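Local coordinates for similar to yteR (Bacilus subtilis) (Clostridium acetobutylicum, PDB 4WU0), which probably hydrolyses unsaturated rhamnogalacturonan fragments released from pectin, as a family 105 glycoside hydrolase related to YteR, at residues 9-14 against 308-313; 171-176 against 200-205; 244-249 against 291-296; 274-279 against 355-360; 314-319 against 342-347. All blocks are in the same frame, centred on the assembly; numbering follows the deposited sequence.

Contact 1 (9-14 against 308-313)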
# COMPACT_ATOMS: atom_id res chain seq x y z
N ALA A 9 3.64 -1.97 17.60
CA ALA A 9 2.40 -2.71 17.80
C ALA A 9 1.84 -2.43 19.19
O ALA A 9 0.66 -2.15 19.36
CB ALA A 9 2.62 -4.22 17.60
N ASP A 10 2.71 -2.49 20.19
CA ASP A 10 2.29 -2.24 21.57
C ASP A 10 1.82 -0.79 21.72
O ASP A 10 0.88 -0.52 22.46
CB ASP A 10 3.43 -2.53 22.55
CG ASP A 10 3.68 -4.02 22.72
OD1 ASP A 10 2.75 -4.80 22.37
OD2 ASP A 10 4.79 -4.40 23.19
N SER A 11 2.45 0.13 21.00
CA SER A 11 2.03 1.54 21.04
C SER A 11 0.65 1.74 20.43
O SER A 11 -0.18 2.47 20.97
CB SER A 11 3.05 2.42 20.31
OG SER A 11 4.31 2.36 20.92
N ILE A 12 0.41 1.10 19.30
CA ILE A 12 -0.88 1.21 18.61
C ILE A 12 -2.00 0.71 19.51
O ILE A 12 -3.06 1.33 19.63
CB ILE A 12 -0.85 0.43 17.30
CG1 ILE A 12 0.12 1.09 16.30
CG2 ILE A 12 -2.25 0.31 16.68
CD1 ILE A 12 0.49 0.18 15.16
N ILE A 13 -1.77 -0.43 20.15
CA ILE A 13 -2.77 -1.05 21.01
C ILE A 13 -3.02 -0.18 22.24
O ILE A 13 -4.18 0.14 22.56
CB ILE A 13 -2.36 -2.50 21.37
CG1 ILE A 13 -2.33 -3.34 20.08
CG2 ILE A 13 -3.30 -3.10 22.39
CD1 ILE A 13 -1.72 -4.72 20.23
N ALA A 14 -1.95 0.25 22.90
CA ALA A 14 -2.09 1.04 24.13
C ALA A 14 -2.68 2.43 23.89
O ALA A 14 -3.38 2.96 24.75
CB ALA A 14 -0.72 1.16 24.84
N ASP A 308 5.72 7.58 28.39
CA ASP A 308 5.38 6.24 28.87
C ASP A 308 6.27 5.17 28.23
O ASP A 308 6.11 3.99 28.51
CB ASP A 308 3.90 5.94 28.61
CG ASP A 308 3.48 6.17 27.16
OD1 ASP A 308 4.37 6.35 26.30
OD2 ASP A 308 2.27 6.16 26.86
N GLY A 309 7.20 5.60 27.37
CA GLY A 309 8.12 4.68 26.72
C GLY A 309 7.58 4.06 25.45
O GLY A 309 8.26 3.23 24.82
N LEU A 310 6.36 4.45 25.07
CA LEU A 310 5.80 4.08 23.78
C LEU A 310 6.30 5.07 22.73
O LEU A 310 7.09 5.98 23.03
CB LEU A 310 4.27 4.05 23.87
CG LEU A 310 3.66 3.04 24.87
CD1 LEU A 310 2.13 3.14 24.88
CD2 LEU A 310 4.11 1.62 24.60
N ILE A 311 5.90 4.87 21.48
CA ILE A 311 6.39 5.70 20.37
C ILE A 311 5.26 6.23 19.49
O ILE A 311 4.23 5.57 19.31
CB ILE A 311 7.42 4.96 19.48
CG1 ILE A 311 6.85 3.63 18.98
CG2 ILE A 311 8.74 4.79 20.24
CD1 ILE A 311 7.78 2.85 18.10
N ASN A 312 5.49 7.43 18.96
CA ASN A 312 4.67 8.02 17.92
C ASN A 312 5.36 7.96 16.58
O ASN A 312 6.57 8.10 16.49
CB ASN A 312 4.41 9.51 18.18
CG ASN A 312 3.53 9.77 19.36
OD1 ASN A 312 2.80 8.89 19.85
ND2 ASN A 312 3.58 11.00 19.85
N LEU A 313 4.58 7.75 15.53
CA LEU A 313 5.07 7.93 14.17
C LEU A 313 4.52 9.24 13.64
O LEU A 313 3.32 9.44 13.57
CB LEU A 313 4.63 6.78 13.27
CG LEU A 313 5.12 6.82 11.82
CD1 LEU A 313 6.61 6.63 11.72
CD2 LEU A 313 4.40 5.76 10.99
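Ser11, on the last turns of helix 4-14, meets Leu310 and Ile311 where the chain enters strand 311-317. One polar bond spans the contact: the backbone N of Ile311 gives its hydrogen to Ser11 OG over 3.0 Å, nearly straight at 167°. With OG anti to its own carbonyl carbon (chi1 -62°), the hydroxyl lies where it is also hydrogen-bonded to the carbonyl O of Leu7 one turn back, so two backbone groups hold it.

Van der Waals packing surrounds this hydroxyl: Leu310 CB and Ile311 CG1 each lie 3.4 Å from Ser11 OG, and the Ile311 side chain also packs on Tyr4, Leu7 and Met8. The apolar pair is Leu310 CD1 pressed end-on against the methyl CB of Ala14 at 3.5 Å, tightly, at the exposed C-terminal end of helix 4-14.

The approach to the strand is shaped by an Asx turn, in which Asp308 OD1 accepts from Leu310 N at 3.0 Å, above the carboxylate plane. The N-terminal helix flanks the start of the middle strand of the three-stranded antiparallel sheet; helix 44-54 packs against Ala9 and Ile13, and helix 345-360 against Ile12 and Leu313.

Contact 2 (171-176 against 200-205); sequences TGLLYH and RAMGWY
Leu174 turns its CG anti to the carbonyl carbon (chi1 -76°), while the Tyr205 ring, with CG anti to the backbone N (chi1 -168°), swings out from helix 199-215 to meet it. This is a loop-on-helix contact inside the (alpha/alpha)6 barrel of the six-hairpin glycosidase clan: the segment 171-176, between helix 152-166 and strand 177-179, runs across helix 199-215, Leu174 opposite Met202 and His176 opposite Ala201. Leu174 CD2 sits over one face of the Tyr205 ring, a CH-pi contact 4.0 Å from the centroid and shifted toward the rim; its closest ring atom is Tyr205 CE2. The two side chains cross at about a right angle, and the Tyr205 hydroxyl is tied to the carbonyl O of Phe159.

Met202 is bent at both chi2 and chi3, which curls its thioether back against the loop. There SD accepts a weak hydrogen bond from the backbone N of Leu174 at 3.4 Å, and it also touches Leu174 CB at 3.8 Å. Its methyl CE reaches Leu173 CD2 more loosely, at 4.3 Å. All the touching residues are buried.

Toward strand 177-179, His176 lies beside the small Ala201. Its imidazole ND1 is hydrogen-bonded to Tyr335 OH, which limits how the ring can turn, and the Ala201 methyl CB approaches the ring obliquely, 3.8 Å from His176 CD2.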
# COMPACT_ATOMS: atom_id res chain seq x y z
N THR A 171 12.37 10.19 -15.62
CA THR A 171 12.82 9.88 -14.27
C THR A 171 12.68 8.41 -13.93
O THR A 171 13.33 7.92 -13.00
CB THR A 171 12.01 10.66 -13.21
OG1 THR A 171 10.64 10.26 -13.28
CG2 THR A 171 12.14 12.19 -13.42
N GLY A 172 11.78 7.71 -14.62
CA GLY A 172 11.43 6.35 -14.24
C GLY A 172 10.39 6.25 -13.14
O GLY A 172 9.92 5.16 -12.80
N LEU A 173 9.98 7.39 -12.59
CA LEU A 173 8.93 7.41 -11.60
C LEU A 173 7.56 7.30 -12.27
O LEU A 173 7.44 7.54 -13.48
CB LEU A 173 9.03 8.69 -10.76
CG LEU A 173 10.32 8.89 -9.97
CD1 LEU A 173 10.40 10.30 -9.42
CD2 LEU A 173 10.44 7.89 -8.81
N LEU A 174 6.55 6.92 -11.50
CA LEU A 174 5.18 6.82 -12.01
C LEU A 174 4.30 7.86 -11.34
O LEU A 174 4.36 8.08 -10.12
CB LEU A 174 4.58 5.42 -11.75
CG LEU A 174 5.03 4.27 -12.65
CD1 LEU A 174 6.47 3.91 -12.40
CD2 LEU A 174 4.14 3.04 -12.46
N TYR A 175 3.50 8.53 -12.15
CA TYR A 175 2.57 9.52 -11.65
C TYR A 175 1.47 8.86 -10.84
O TYR A 175 1.16 7.69 -11.01
CB TYR A 175 1.95 10.29 -12.82
CG TYR A 175 2.94 11.09 -13.61
CD1 TYR A 175 3.28 12.37 -13.23
CD2 TYR A 175 3.53 10.56 -14.74
CE1 TYR A 175 4.20 13.11 -13.96
CE2 TYR A 175 4.45 11.29 -15.46
CZ TYR A 175 4.78 12.56 -15.07
OH TYR A 175 5.68 13.29 -15.79
N HIS A 176 0.86 9.65 -9.96
CA HIS A 176 -0.17 9.17 -9.04
C HIS A 176 -1.36 8.52 -9.78
O HIS A 176 -1.81 7.44 -9.42
CB HIS A 176 -0.63 10.37 -8.21
CG HIS A 176 -1.61 10.05 -7.13
ND1 HIS A 176 -2.07 11.03 -6.27
CD2 HIS A 176 -2.22 8.91 -6.75
CE1 HIS A 176 -2.93 10.50 -5.43
NE2 HIS A 176 -3.03 9.21 -5.68
N ARG A 200 3.53 8.46 -1.43
CA ARG A 200 2.75 7.30 -1.01
C ARG A 200 2.23 6.49 -2.20
O ARG A 200 2.17 5.27 -2.13
CB ARG A 200 1.60 7.69 -0.07
CG ARG A 200 0.71 6.50 0.25
CD ARG A 200 -0.05 6.56 1.56
NE ARG A 200 -1.15 7.53 1.58
CZ ARG A 200 -1.25 8.56 2.40
NH1 ARG A 200 -2.32 9.33 2.35
NH2 ARG A 200 -0.32 8.82 3.31
N ALA A 201 1.91 7.15 -3.29
CA ALA A 201 1.45 6.44 -4.49
C ALA A 201 2.53 5.52 -5.04
O ALA A 201 2.26 4.35 -5.36
CB ALA A 201 0.99 7.40 -5.52
N MET A 202 3.76 6.02 -5.15
CA MET A 202 4.84 5.12 -5.52
C MET A 202 5.02 4.02 -4.49
O MET A 202 5.31 2.89 -4.85
CB MET A 202 6.16 5.87 -5.70
CG MET A 202 6.31 6.56 -7.04
SD MET A 202 6.37 5.42 -8.45
CE MET A 202 7.90 4.51 -8.19
N GLY A 203 4.88 4.34 -3.21
CA GLY A 203 4.95 3.34 -2.16
C GLY A 203 3.93 2.22 -2.36
O GLY A 203 4.25 1.05 -2.24
N TRP A 204 2.68 2.58 -2.66
CA TRP A 204 1.66 1.57 -2.92
C TRP A 204 2.10 0.63 -4.04
O TRP A 204 1.96 -0.58 -3.95
CB TRP A 204 0.35 2.20 -3.35
CG TRP A 204 -0.44 2.96 -2.26
CD1 TRP A 204 -0.99 4.20 -2.38
CD2 TRP A 204 -0.80 2.50 -0.94
NE1 TRP A 204 -1.67 4.54 -1.24
CE2 TRP A 204 -1.55 3.52 -0.34
CE3 TRP A 204 -0.57 1.33 -0.22
CZ2 TRP A 204 -2.05 3.42 0.95
CZ3 TRP A 204 -1.08 1.23 1.06
CH2 TRP A 204 -1.82 2.27 1.63
N TYR A 205 2.61 1.22 -5.12
CA TYR A 205 2.94 0.43 -6.30
C TYR A 205 4.11 -0.52 -6.02
O TYR A 205 4.08 -1.68 -6.43
CB TYR A 205 3.23 1.32 -7.51
CG TYR A 205 3.31 0.57 -8.82
CD1 TYR A 205 2.18 -0.01 -9.38
CD2 TYR A 205 4.50 0.48 -9.51
CE1 TYR A 205 2.25 -0.71 -10.60
CE2 TYR A 205 4.57 -0.19 -10.73
CZ TYR A 205 3.45 -0.78 -11.26
OH TYR A 205 3.52 -1.46 -12.44

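Contact 3 (244-249 against 291-296)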
# COMPACT_ATOMS: atom_id res chain seq x y z
N ALA A 244 20.60 13.61 2.90
CA ALA A 244 20.88 13.82 4.32
C ALA A 244 20.10 12.83 5.19
O ALA A 244 20.65 12.19 6.07
CB ALA A 244 20.55 15.24 4.71
N SER A 245 18.81 12.69 4.94
CA SER A 245 17.93 11.90 5.79
C SER A 245 17.82 10.43 5.39
O SER A 245 17.48 9.58 6.21
CB SER A 245 16.53 12.49 5.77
OG SER A 245 15.93 12.31 4.50
N LYS A 246 18.09 10.15 4.12
CA LYS A 246 17.93 8.82 3.52
C LYS A 246 16.48 8.38 3.35
O LYS A 246 16.23 7.20 3.13
CB LYS A 246 18.72 7.74 4.29
CG LYS A 246 20.19 8.10 4.46
CD LYS A 246 20.87 8.43 3.14
CE LYS A 246 22.36 8.70 3.35
NZ LYS A 246 23.00 9.39 2.20
N VAL A 247 15.55 9.33 3.42
CA VAL A 247 14.14 9.02 3.19
C VAL A 247 13.61 9.88 2.02
O VAL A 247 14.41 10.44 1.24
CB VAL A 247 13.30 9.08 4.49
CG1 VAL A 247 13.97 8.17 5.56
CG2 VAL A 247 13.14 10.49 5.03
N TRP A 248 12.28 9.92 1.87
CA TRP A 248 11.66 10.46 0.68
C TRP A 248 10.65 11.57 0.96
O TRP A 248 10.03 11.59 2.02
CB TRP A 248 11.00 9.32 -0.12
CG TRP A 248 12.02 8.48 -0.84
CD1 TRP A 248 12.44 8.64 -2.12
CD2 TRP A 248 12.74 7.35 -0.32
NE1 TRP A 248 13.39 7.71 -2.42
CE2 TRP A 248 13.60 6.90 -1.34
CE3 TRP A 248 12.74 6.69 0.92
CZ2 TRP A 248 14.46 5.80 -1.17
CZ3 TRP A 248 13.61 5.61 1.09
CH2 TRP A 248 14.47 5.19 0.05
N TYR A 249 10.51 12.46 -0.01
CA TYR A 249 9.58 13.59 0.06
C TYR A 249 8.18 13.26 -0.39
O TYR A 249 7.95 12.34 -1.19
CB TYR A 249 10.09 14.72 -0.82
CG TYR A 249 11.27 15.44 -0.25
CD1 TYR A 249 11.09 16.49 0.64
CD2 TYR A 249 12.57 15.08 -0.60
CE1 TYR A 249 12.17 17.16 1.16
CE2 TYR A 249 13.64 15.75 -0.08
CZ TYR A 249 13.43 16.77 0.81
OH TYR A 249 14.51 17.45 1.35
N ALA A 291 19.32 -0.21 2.12
CA ALA A 291 18.01 -0.48 2.71
C ALA A 291 18.05 -0.30 4.23
O ALA A 291 17.12 0.28 4.82
CB ALA A 291 17.53 -1.88 2.34
N LYS A 292 19.10 -0.79 4.86
CA LYS A 292 19.28 -0.66 6.30
C LYS A 292 19.39 0.80 6.72
O LYS A 292 18.79 1.23 7.70
CB LYS A 292 20.51 -1.44 6.75
CG LYS A 292 20.26 -2.93 6.76
CD LYS A 292 21.53 -3.76 6.73
CE LYS A 292 22.46 -3.43 7.84
NZ LYS A 292 23.65 -4.36 7.76
N GLU A 293 20.18 1.56 5.97
CA GLU A 293 20.38 2.98 6.25
C GLU A 293 19.07 3.76 6.11
O GLU A 293 18.77 4.64 6.93
CB GLU A 293 21.45 3.52 5.30
CG GLU A 293 21.75 4.95 5.42
CD GLU A 293 22.79 5.40 4.40
OE1 GLU A 293 22.56 5.20 3.18
OE2 GLU A 293 23.83 5.95 4.83
N ALA A 294 18.29 3.42 5.10
CA ALA A 294 17.01 4.09 4.89
C ALA A 294 16.04 3.76 6.02
O ALA A 294 15.31 4.65 6.49
CB ALA A 294 16.40 3.69 3.52
N TYR A 295 16.03 2.51 6.46
CA TYR A 295 15.23 2.13 7.61
C TYR A 295 15.59 2.95 8.83
O TYR A 295 14.72 3.46 9.52
CB TYR A 295 15.37 0.64 7.94
CG TYR A 295 14.51 0.31 9.13
CD1 TYR A 295 13.14 0.18 9.01
CD2 TYR A 295 15.07 0.17 10.40
CE1 TYR A 295 12.35 -0.08 10.11
CE2 TYR A 295 14.28 -0.08 11.50
CZ TYR A 295 12.92 -0.21 11.35
OH TYR A 295 12.15 -0.48 12.47
N LYS A 296 16.88 3.05 9.14
CA LYS A 296 17.29 3.85 10.28
C LYS A 296 16.88 5.32 10.10
O LYS A 296 16.55 6.02 11.06
CB LYS A 296 18.79 3.70 10.51
CG LYS A 296 19.10 2.38 11.22
CD LYS A 296 20.53 2.24 11.64
CE LYS A 296 21.40 2.18 10.42
NZ LYS A 296 22.83 1.88 10.73
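Lys246 lays its aliphatic chain over Glu293, slanting across it and meeting it from CG to CE. Lys246 CG lies 3.6 Å from Glu293 CG, and further out Lys246 CE comes to 3.5 Å from Glu293 OE2, near the carboxylate. Lys246 is bent at chi2 (-54°), whereas Glu293, with CG anti to its backbone N and an extended chain beyond, runs out from helix 288-302 to meet it. Their charges attract without forming a salt bridge: Lys246 NZ stays 4.3 Å from Glu293 OE1 and is instead hydrogen-bonded to the carbonyl O of Asn243. The attraction is therefore probably modest, and much of the contact is made by methylene groups.

Lys246 has a left-handed backbone conformation just after Ser245, whose OG accepts from Val247 N at 3.2 Å, an ST turn. This tight turn belongs to the connection between helix 223-240 and helix 264-279 in the (alpha/alpha)6 barrel, and helix 288-302, the next helix along the chain, packs against it.

Ala294 fills the inner part of the contact. Its methyl CB lies 3.5 Å from the carbonyl O of Lys246, an oxygen that accepts a hydrogen bond from Gln241 NE2, and 4.2 Å from Trp248 CZ3, which it approaches obliquely. The indole is anchored at its other end by Trp248 NE1, bonded to the carbonyl O of Leu237. Val247 CG1 faces the carbonyl O of Ala294 at 3.9 Å, and the Val247 side chain also touches Leu298, Glu301 and Phe302 of the same helix.

Contact 4 (274-279 against 355-360); sequences LLKGVR and SYEYET
Glu357, Leu275 and Arg279 carry most of this contact between helix 264-279 and helix 345-360. Glu357 is buried against the other helix, its chain bent at chi2 to turn the carboxylate toward Arg279. The arginine, bent at chi3 (62°), grips it side-on with two nitrogens. Arg279 NE bonds Glu357 OE1 at 2.8 Å, almost perfectly straight at 177°, and Arg279 NH1 bonds Glu357 OE2, also at 2.8 Å. Both oxygens use their syn lone pairs, and guanidinium and carboxylate are nearly coplanar, so the paired hydrogen bonds should hold both groups from rotating.

Glu357 OE2 has a further link through a water, which donates to it at 3.1 Å and accepts from Lys276 NZ at 3.0 Å. That ammonium is also in salt bridges with Glu214 and Asp211, so a chain of charges leads toward helix 199-215.

Leu275 supplies the apolar part. Its CB touches Glu357 CB at 3.6 Å, and its branch CD1 reaches past this to Tyr358, 3.9 Å from Tyr358 CB. At the exposed end Thr360 CG2 meets Arg279 CD at a slant, loosely, at 4.1 Å.

The short segments cross at 43° with their axes 9.1 Å apart at closest approach. Two helices distant in sequence thus pack with the same general direction, consistent with the (alpha/alpha)6 barrel of this clan.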
# COMPACT_ATOMS: atom_id res chain seq x y z
N LEU A 274 12.13 -2.27 -0.53
CA LEU A 274 13.56 -2.50 -0.71
C LEU A 274 13.99 -3.73 0.06
O LEU A 274 14.70 -4.61 -0.46
CB LEU A 274 14.39 -1.31 -0.22
CG LEU A 274 14.32 0.01 -0.97
CD1 LEU A 274 15.10 1.10 -0.22
CD2 LEU A 274 14.86 -0.13 -2.38
N LEU A 275 13.60 -3.78 1.33
CA LEU A 275 14.01 -4.86 2.21
C LEU A 275 13.44 -6.20 1.75
O LEU A 275 14.15 -7.20 1.66
CB LEU A 275 13.61 -4.59 3.66
CG LEU A 275 14.46 -3.51 4.37
CD1 LEU A 275 13.73 -3.03 5.61
CD2 LEU A 275 15.85 -4.01 4.71
N LYS A 276 12.14 -6.23 1.48
CA LYS A 276 11.51 -7.47 1.04
C LYS A 276 12.02 -7.91 -0.33
O LYS A 276 12.23 -9.09 -0.57
CB LYS A 276 9.99 -7.28 0.97
CG LYS A 276 9.24 -8.51 0.53
CD LYS A 276 7.75 -8.43 0.86
CE LYS A 276 7.01 -9.68 0.44
NZ LYS A 276 5.65 -9.70 1.01
N GLY A 277 12.25 -6.93 -1.21
CA GLY A 277 12.77 -7.23 -2.54
C GLY A 277 14.14 -7.87 -2.47
O GLY A 277 14.44 -8.81 -3.21
N VAL A 278 14.99 -7.39 -1.56
CA VAL A 278 16.30 -8.02 -1.37
C VAL A 278 16.15 -9.43 -0.79
O VAL A 278 16.82 -10.37 -1.25
CB VAL A 278 17.22 -7.15 -0.45
CG1 VAL A 278 18.48 -7.92 -0.07
CG2 VAL A 278 17.57 -5.83 -1.13
N ARG A 279 15.28 -9.57 0.21
CA ARG A 279 15.10 -10.85 0.88
C ARG A 279 14.66 -11.96 -0.08
O ARG A 279 15.12 -13.09 0.02
CB ARG A 279 14.08 -10.73 2.02
CG ARG A 279 13.76 -12.08 2.68
CD ARG A 279 12.94 -11.94 3.97
NE ARG A 279 11.62 -11.34 3.77
CZ ARG A 279 10.55 -11.99 3.31
NH1 ARG A 279 9.39 -11.37 3.19
NH2 ARG A 279 10.63 -13.28 2.98
N SER A 355 9.66 -2.57 9.60
CA SER A 355 10.38 -2.99 10.80
C SER A 355 10.55 -4.50 10.82
O SER A 355 11.62 -5.01 11.14
CB SER A 355 9.62 -2.55 12.05
OG SER A 355 9.52 -1.14 12.10
N TYR A 356 9.48 -5.23 10.49
CA TYR A 356 9.56 -6.67 10.46
C TYR A 356 10.63 -7.12 9.47
O TYR A 356 11.44 -7.99 9.78
CB TYR A 356 8.19 -7.27 10.11
CG TYR A 356 8.22 -8.76 9.87
CD1 TYR A 356 8.20 -9.65 10.93
CD2 TYR A 356 8.29 -9.27 8.58
CE1 TYR A 356 8.25 -11.02 10.72
CE2 TYR A 356 8.34 -10.65 8.36
CZ TYR A 356 8.31 -11.51 9.44
OH TYR A 356 8.36 -12.87 9.24
N GLU A 357 10.65 -6.51 8.29
CA GLU A 357 11.63 -6.92 7.27
C GLU A 357 13.06 -6.58 7.70
O GLU A 357 13.98 -7.34 7.45
CB GLU A 357 11.36 -6.26 5.92
CG GLU A 357 10.11 -6.78 5.20
CD GLU A 357 10.27 -8.18 4.62
OE1 GLU A 357 11.42 -8.65 4.38
OE2 GLU A 357 9.23 -8.83 4.38
N TYR A 358 13.23 -5.41 8.31
CA TYR A 358 14.54 -5.00 8.79
C TYR A 358 15.06 -5.97 9.84
O TYR A 358 16.21 -6.42 9.78
CB TYR A 358 14.46 -3.61 9.40
CG TYR A 358 15.76 -3.13 9.99
CD1 TYR A 358 16.71 -2.54 9.19
CD2 TYR A 358 16.02 -3.25 11.34
CE1 TYR A 358 17.90 -2.08 9.71
CE2 TYR A 358 17.21 -2.81 11.88
CZ TYR A 358 18.14 -2.21 11.06
OH TYR A 358 19.35 -1.76 11.57
N GLU A 359 14.20 -6.31 10.78
CA GLU A 359 14.57 -7.22 11.85
C GLU A 359 14.93 -8.58 11.28
O GLU A 359 15.86 -9.22 11.74
CB GLU A 359 13.42 -7.33 12.85
CG GLU A 359 13.18 -6.03 13.62
CD GLU A 359 11.77 -5.87 14.13
OE1 GLU A 359 11.00 -6.86 14.13
OE2 GLU A 359 11.41 -4.74 14.50
N THR A 360 14.20 -9.00 10.26
CA THR A 360 14.42 -10.31 9.67
C THR A 360 15.79 -10.33 8.99
O THR A 360 16.51 -11.32 9.06
CB THR A 360 13.32 -10.65 8.66
OG1 THR A 360 12.06 -10.68 9.32
CG2 THR A 360 13.58 -12.00 8.00
O HOH W 1 6.29 -9.62 3.97

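Contact 5 (314-319 against 342-347); sequences NKICYV and SNEPKG
Ile316 drives its side chain into the start of helix 345-360, making the tight part of the contact. Its CD1 lies 3.6 Å from the backbone N of Glu344, and its branch CG2 rests on Glu344 CG at 3.8 Å and near Gly347 N. Gly347, with no side chain, lets Ile316 come close to the helix backbone.

Beside this packing, polar groups gather round Lys346. The chain turns at chi4 (83°), which carries NZ to the carbonyl O of Tyr318 at 2.8 Å, approached nearly head-on at 168°. The same NZ forms a salt bridge with Glu344 OE2, which it meets from above the carboxylate plane. Glu344 is the N-cap of helix 345-360, its OE2 also accepting from Lys346 N at 3.0 Å from the opposite face, so two donors hold that oxygen. Here the end of the middle strand of the three-stranded antiparallel sheet meets the last helix of the six-hairpin (alpha/alpha)6 fold.

The exposed side is looser. The Tyr318 ring turns its edge to Glu344 OE1, 3.5 Å from Tyr318 CE1, with ring and carboxylate planes 82° apart. Lys346 NZ makes an off-centre cation-pi contact with the same ring, 4.4 Å from its centroid. At the far end the backbone of Asn314 runs close to Ser342 near the surface, where the neighbouring Asn343 holds Leu313 by hydrogen bonds.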
# COMPACT_ATOMS: atom_id res chain seq x y z
N ASN A 314 5.42 10.14 13.26
CA ASN A 314 5.05 11.47 12.82
C ASN A 314 5.21 11.67 11.31
O ASN A 314 5.85 10.87 10.65
CB ASN A 314 5.98 12.47 13.52
CG ASN A 314 5.89 12.42 15.05
OD1 ASN A 314 6.85 12.07 15.75
ND2 ASN A 314 4.77 12.83 15.56
N LYS A 315 4.65 12.77 10.82
CA LYS A 315 4.86 13.28 9.47
C LYS A 315 4.22 12.42 8.39
O LYS A 315 4.81 12.18 7.32
CB LYS A 315 6.34 13.50 9.17
CG LYS A 315 7.14 14.18 10.29
CD LYS A 315 6.56 15.55 10.68
CE LYS A 315 7.41 16.19 11.77
NZ LYS A 315 6.92 17.54 12.15
N ILE A 316 2.98 12.04 8.64
CA ILE A 316 2.24 11.20 7.70
C ILE A 316 1.21 12.05 6.96
O ILE A 316 0.42 12.75 7.56
CB ILE A 316 1.52 10.07 8.44
CG1 ILE A 316 2.51 9.24 9.28
CG2 ILE A 316 0.74 9.23 7.47
CD1 ILE A 316 1.82 8.48 10.38
N CYS A 317 1.21 11.98 5.64
CA CYS A 317 0.18 12.67 4.88
C CYS A 317 -1.15 11.99 5.15
O CYS A 317 -1.29 10.81 4.86
CB CYS A 317 0.49 12.61 3.38
SG CYS A 317 -0.87 13.34 2.40
N TYR A 318 -2.13 12.70 5.69
CA TYR A 318 -3.36 12.03 6.11
C TYR A 318 -4.14 11.41 4.93
O TYR A 318 -4.67 10.29 5.04
CB TYR A 318 -4.25 13.00 6.90
CG TYR A 318 -5.60 12.42 7.26
CD1 TYR A 318 -5.71 11.27 8.05
CD2 TYR A 318 -6.77 13.00 6.80
CE1 TYR A 318 -6.94 10.74 8.36
CE2 TYR A 318 -8.00 12.48 7.11
CZ TYR A 318 -8.08 11.35 7.89
OH TYR A 318 -9.32 10.83 8.20
N VAL A 319 -4.23 12.16 3.84
CA VAL A 319 -5.04 11.78 2.68
C VAL A 319 -4.60 12.61 1.49
O VAL A 319 -4.21 13.76 1.62
CB VAL A 319 -6.56 12.00 2.95
CG1 VAL A 319 -6.87 13.49 3.17
CG2 VAL A 319 -7.41 11.44 1.80
N SER A 342 0.19 12.53 12.95
CA SER A 342 0.88 11.44 13.64
C SER A 342 -0.06 10.25 13.89
O SER A 342 -1.29 10.41 13.97
CB SER A 342 1.44 11.94 14.96
OG SER A 342 0.39 12.32 15.84
N ASN A 343 0.54 9.06 14.01
CA ASN A 343 -0.18 7.85 14.40
C ASN A 343 -1.39 7.54 13.53
O ASN A 343 -2.42 7.12 14.02
CB ASN A 343 -0.51 7.88 15.89
CG ASN A 343 0.73 7.87 16.74
OD1 ASN A 343 1.80 7.46 16.28
ND2 ASN A 343 0.60 8.30 17.98
N GLU A 344 -1.21 7.76 12.24
CA GLU A 344 -2.19 7.46 11.22
C GLU A 344 -1.89 6.10 10.61
O GLU A 344 -0.78 5.85 10.16
CB GLU A 344 -2.17 8.58 10.17
CG GLU A 344 -2.69 8.23 8.79
CD GLU A 344 -4.10 7.73 8.81
OE1 GLU A 344 -4.91 8.23 9.63
OE2 GLU A 344 -4.40 6.83 7.99
N PRO A 345 -2.89 5.21 10.57
CA PRO A 345 -2.70 3.87 10.02
C PRO A 345 -2.06 3.76 8.63
O PRO A 345 -1.36 2.78 8.37
CB PRO A 345 -4.11 3.30 10.06
CG PRO A 345 -4.69 3.91 11.28
CD PRO A 345 -4.20 5.33 11.24
N LYS A 346 -2.27 4.73 7.74
CA LYS A 346 -1.63 4.69 6.43
C LYS A 346 -0.10 4.72 6.55
O LYS A 346 0.60 4.21 5.68
CB LYS A 346 -2.11 5.83 5.56
CG LYS A 346 -3.58 5.75 5.16
CD LYS A 346 -4.02 7.02 4.45
CE LYS A 346 -5.52 7.26 4.57
NZ LYS A 346 -5.84 7.93 5.83
N GLY A 347 0.42 5.28 7.65
CA GLY A 347 1.84 5.23 7.95
C GLY A 347 2.23 4.10 8.90
O GLY A 347 3.29 3.49 8.75

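From the N terminus, contact 1 joins helix 4-14 to residues 308-313, closing a loop of nearly 300 residues. Contacts 2 and 3 fall within that span, one after the other: contact 2 sets the loop before strand 177-179 on helix 199-215, and contact 3 the 244-249 turn on helix 288-302. Contact 4, from helix 264-279 to the C-terminal helix, crosses both contact 1 and contact 3, touching the latter through Tyr295 and Ser355. Contact 5 lies inside the span of contact 4 and follows contact 1 on strand 311-317, where Leu313 O and Asn343 N join them. Arg200 NH2 ties contact 2 to Cys317 O of contact 5.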